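Local coordinates for protein probable acetyltransferase (Agrobacterium tumefaciens, PDB 2GE3) that probably transfers the acetyl group of acetyl-coenzyme A, which it binds, to an acceptor substrate, as a member of the GNAT acetyltransferase family, at residues 40-43 / 44-47; 48-51 / 52-56. All blocks are in the same frame, centred on the assembly; numbering follows the deposited sequence.

Interaction 1 (40-43 / 44-47); sequences APPL and EAVR
Pro42 and Ala45 meet at the N-terminus of helix 43-55 of this GNAT fold, a worked example of how a proline can begin a helix from the N-cap position. The carbonyl of Pro42 starts the helical pattern: its O accepts from Val46 N at 2.9 Å, while the bond from Ala45 N to the same oxygen is weak, bent to 116°. Arg47 N then bonds to Leu43 O. Around this turn the two proline rings sit against the helix, with Pro42 CG 3.8 Å from Ala45 CB. Pro41 runs at roughly a right angle to Val46 and brings CB to 3.8 Å from Val46 CG1.

Leu43 reaches along the helix instead. With CG opposite its backbone N (chi1 -158°), it carries CD1 to 4.0 Å from Val46 CG2 and also obliquely against the guanidinium of Arg47. The leucine touches helix 18-29 as well, on Val18 and His22, and Val46 meets the same histidine, so this first turn is packed against the preceding helix. Arg47 extends through chi2 and bends at chi3 (-34°), which turns its guanidinium back to Glu44 in a salt bridge. The grip is side-on: NE and NH2 both donate to Glu44 OE2, which lies close to the guanidinium plane, while NH1 makes a salt bridge with Glu19. Within the Glu44 pair, Arg47 NE is 2.6 Å from Glu44 OE2, and NH2 approaches that oxygen from its syn side.

Interaction 2 (48-51 / 52-56); sequences AFVL and DMIEN
Phe49 and Met53, a selenomethionine in this structure, face each other one turn apart on helix 43-55 and illustrate a Met-aromatic contact made within a single helix. The aromatic contacts come first. Met53 CG lies over one face of the ring, off-centre toward the rim and 4.2 Å from the Phe49 centroid, a CH-pi contact. The selenium stands obliquely at 4.6 Å from that centroid. Bends at chi2 (-94°) and chi3 (-92°) keep the Met53 chain on one side of the ring and carry its CE to the rim, 3.3 Å from Phe49 CZ.

Purely aliphatic packing is lighter: Val50 CG1 and Ile54 CD1 are 4.0 Å apart, and both residues also touch Ile13.

The backbone bonds are the regular i to i+4 set. Asp52 N donates to Ala48 O, Ile54 N to Val50 O at 3.2 Å and an almost straight 174°, and Glu55 N to Leu51 O. The helix ends just beyond, where Asn56 leaves helical backbone angles.

Of the polar side chains, Glu55 folds back at chi2, setting its OE2 2.8 Å from Leu51 O; with two oxygens so close, the acid group probably holds a proton.

The chemistry implies that CH-pi and selenium-aromatic contacts tie Phe49 and Met53 together within the helix, and this paired apolar surface touches Gln60 of strand 60-65 and Asp74 of strand 68-77, while the acidic side chains, Asp52 and Glu55, lie on exposed positions.

Interactions 1 and 2 follow each other directly along the chain, and their centres lie 12 Å apart on helix 43-55. Interaction 1 comprises the loop leading out of helix 18-29 and the first turn of the helix; interaction 2 takes up its remainder and its C-terminal end, just ahead of strand 60-65. Both lie on the same side of the chain's centre. The helix leans on helix 18-29 through both interactions, while the later one adds contacts to strands 60-65 and 68-77 of the mixed sheet. The side chains of Pro41 and Phe49 are each about 13 Å from the bound acetyl-coenzyme A, so these two lie well away from the cofactor.

Interaction 1 (40-43 / 44-47)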
loop_
_atom_site.group_PDB
_atom_site.type_symbol
_atom_site.label_atom_id
_atom_site.label_comp_id
_atom_site.label_asym_id
_atom_site.label_seq_id
_atom_site.Cartn_x
_atom_site.Cartn_y
_atom_site.Cartn_z
ATOM N N ALA A 40 -2.481 15.117 -11.706
ATOM C CA ALA A 40 -3.124 15.343 -10.399
ATOM C C ALA A 40 -4.588 14.833 -10.401
ATOM O O ALA A 40 -5.250 14.745 -11.453
ATOM C CB ALA A 40 -3.043 16.809 -9.935
ATOM N N PRO A 41 -5.094 14.501 -9.206
ATOM C CA PRO A 41 -6.530 14.261 -9.054
ATOM C C PRO A 41 -7.342 15.585 -9.296
ATOM O O PRO A 41 -6.787 16.712 -9.188
ATOM C CB PRO A 41 -6.647 13.796 -7.599
ATOM C CG PRO A 41 -5.226 13.358 -7.221
ATOM C CD PRO A 41 -4.360 14.361 -7.933
ATOM N N PRO A 42 -8.645 15.465 -9.652
ATOM C CA PRO A 42 -9.358 16.705 -9.927
ATOM C C PRO A 42 -9.289 17.694 -8.744
ATOM O O PRO A 42 -9.240 17.254 -7.599
ATOM C CB PRO A 42 -10.807 16.244 -10.186
ATOM C CG PRO A 42 -10.873 14.788 -9.858
ATOM C CD PRO A 42 -9.483 14.256 -9.807
ATOM N N LEU A 43 -9.324 19.000 -9.012
ATOM C CA LEU A 43 -9.222 19.978 -7.928
ATOM C C LEU A 43 -10.081 19.690 -6.692
ATOM O O LEU A 43 -9.594 19.803 -5.563
ATOM C CB LEU A 43 -9.485 21.411 -8.408
ATOM C CG LEU A 43 -8.968 22.661 -7.642
ATOM C CD1 LEU A 43 -9.081 22.625 -6.144
ATOM C CD2 LEU A 43 -7.528 22.907 -7.923
ATOM N N GLU A 44 -11.344 19.318 -6.886
ATOM C CA GLU A 44 -12.234 19.208 -5.746
ATOM C C GLU A 44 -11.952 17.939 -4.984
ATOM O O GLU A 44 -12.207 17.867 -3.782
ATOM C CB GLU A 44 -13.709 19.389 -6.143
ATOM C CG GLU A 44 -14.417 20.761 -5.669
ATOM C CD GLU A 44 -13.626 22.075 -5.945
ATOM O OE1 GLU A 44 -13.414 22.431 -7.132
ATOM O OE2 GLU A 44 -13.241 22.770 -4.968
ATOM N N ALA A 45 -11.381 16.956 -5.682
ATOM C CA ALA A 45 -10.815 15.764 -5.045
ATOM C C ALA A 45 -9.605 16.154 -4.188
ATOM O O ALA A 45 -9.433 15.652 -3.075
ATOM C CB ALA A 45 -10.413 14.694 -6.097
ATOM N N VAL A 46 -8.758 17.052 -4.705
ATOM C CA VAL A 46 -7.615 17.473 -3.926
ATOM C C VAL A 46 -8.063 18.310 -2.698
ATOM O O VAL A 46 -7.570 18.094 -1.587
ATOM C CB VAL A 46 -6.427 18.047 -4.796
ATOM C CG1 VAL A 46 -6.165 17.181 -5.996
ATOM C CG2 VAL A 46 -6.694 19.491 -5.275
ATOM N N ARG A 47 -9.029 19.195 -2.882
ATOM C CA ARG A 47 -9.587 19.950 -1.767
ATOM C C ARG A 47 -10.159 19.079 -0.638
ATOM O O ARG A 47 -9.975 19.411 0.531
ATOM C CB ARG A 47 -10.692 20.948 -2.228
ATOM C CG ARG A 47 -11.132 21.915 -1.087
ATOM C CD ARG A 47 -12.159 22.963 -1.449
ATOM N NE ARG A 47 -11.970 23.413 -2.815
ATOM C CZ ARG A 47 -11.229 24.452 -3.178
ATOM N NH1 ARG A 47 -10.613 25.197 -2.263
ATOM N NH2 ARG A 47 -11.108 24.749 -4.464
#

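Interaction 2 (48-51 / 52-56)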
loop_
_atom_site.group_PDB
_atom_site.type_symbol
_atom_site.label_atom_id
_atom_site.label_comp_id
_atom_site.label_asym_id
_atom_site.label_seq_id
_atom_site.Cartn_x
_atom_site.Cartn_y
_atom_site.Cartn_z
ATOM N N ALA A 48 -10.911 18.030 -0.978
ATOM C CA ALA A 48 -11.433 17.101 0.025
ATOM C C ALA A 48 -10.288 16.512 0.862
ATOM O O ALA A 48 -10.352 16.460 2.103
ATOM C CB ALA A 48 -12.256 15.955 -0.656
ATOM N N PHE A 49 -9.252 16.046 0.165
ATOM C CA PHE A 49 -8.132 15.382 0.771
ATOM C C PHE A 49 -7.340 16.403 1.651
ATOM O O PHE A 49 -6.977 16.096 2.768
ATOM C CB PHE A 49 -7.296 14.739 -0.348
ATOM C CG PHE A 49 -5.829 14.592 -0.027
ATOM C CD1 PHE A 49 -4.900 15.474 -0.538
ATOM C CD2 PHE A 49 -5.374 13.542 0.773
ATOM C CE1 PHE A 49 -3.523 15.341 -0.255
ATOM C CE2 PHE A 49 -4.000 13.377 1.069
ATOM C CZ PHE A 49 -3.078 14.289 0.561
ATOM N N VAL A 50 -7.131 17.625 1.172
ATOM C CA VAL A 50 -6.465 18.636 2.000
ATOM C C VAL A 50 -7.272 19.107 3.206
ATOM O O VAL A 50 -6.717 19.246 4.274
ATOM C CB VAL A 50 -5.943 19.832 1.197
ATOM C CG1 VAL A 50 -5.404 20.884 2.133
ATOM C CG2 VAL A 50 -4.874 19.347 0.243
ATOM N N LEU A 51 -8.580 19.326 3.037
ATOM C CA LEU A 51 -9.482 19.623 4.180
ATOM C C LEU A 51 -9.433 18.537 5.244
ATOM O O LEU A 51 -9.292 18.852 6.391
ATOM C CB LEU A 51 -10.924 19.949 3.727
ATOM C CG LEU A 51 -11.271 21.454 3.443
ATOM C CD1 LEU A 51 -10.082 22.447 3.205
ATOM C CD2 LEU A 51 -12.328 21.559 2.336
ATOM N N ASP A 52 -9.500 17.277 4.838
ATOM C CA ASP A 52 -9.422 16.100 5.731
ATOM C C ASP A 52 -8.096 15.981 6.524
ATOM O O ASP A 52 -8.075 15.687 7.729
ATOM C CB ASP A 52 -9.584 14.847 4.855
ATOM C CG ASP A 52 -9.818 13.563 5.652
ATOM O OD1 ASP A 52 -10.677 13.530 6.573
ATOM O OD2 ASP A 52 -9.171 12.545 5.321
HETATM N N MSE A 53 -6.982 16.162 5.828
HETATM C CA MSE A 53 -5.685 16.164 6.462
HETATM C C MSE A 53 -5.558 17.227 7.573
HETATM O O MSE A 53 -5.112 16.919 8.676
HETATM C CB MSE A 53 -4.639 16.404 5.396
HETATM C CG MSE A 53 -4.715 15.322 4.330
HETATM SE SE MSE A 53 -3.441 13.881 4.745
HETATM C CE MSE A 53 -1.906 14.673 3.635
ATOM N N ILE A 54 -5.934 18.470 7.263
ATOM C CA ILE A 54 -5.923 19.541 8.221
ATOM C C ILE A 54 -6.813 19.164 9.431
ATOM O O ILE A 54 -6.417 19.318 10.574
ATOM C CB ILE A 54 -6.404 20.855 7.568
ATOM C CG1 ILE A 54 -5.378 21.314 6.525
ATOM C CG2 ILE A 54 -6.701 21.940 8.614
ATOM C CD1 ILE A 54 -5.816 22.555 5.737
ATOM N N GLU A 55 -7.987 18.620 9.162
ATOM C CA GLU A 55 -8.990 18.426 10.191
ATOM C C GLU A 55 -8.553 17.337 11.171
ATOM O O GLU A 55 -8.689 17.490 12.402
ATOM C CB GLU A 55 -10.375 18.183 9.556
ATOM C CG GLU A 55 -11.294 19.481 9.309
ATOM C CD GLU A 55 -10.606 20.860 8.874
ATOM O OE1 GLU A 55 -10.497 21.723 9.807
ATOM O OE2 GLU A 55 -10.254 21.118 7.645
ATOM N N ASN A 56 -7.970 16.287 10.602
ATOM C CA ASN A 56 -7.419 15.148 11.329
ATOM C C ASN A 56 -5.935 15.234 11.673
ATOM O O ASN A 56 -5.313 14.230 12.060
ATOM C CB ASN A 56 -7.685 13.890 10.538
ATOM C CG ASN A 56 -9.141 13.728 10.255
ATOM O OD1 ASN A 56 -9.979 14.006 11.127
ATOM N ND2 ASN A 56 -9.467 13.353 9.035
#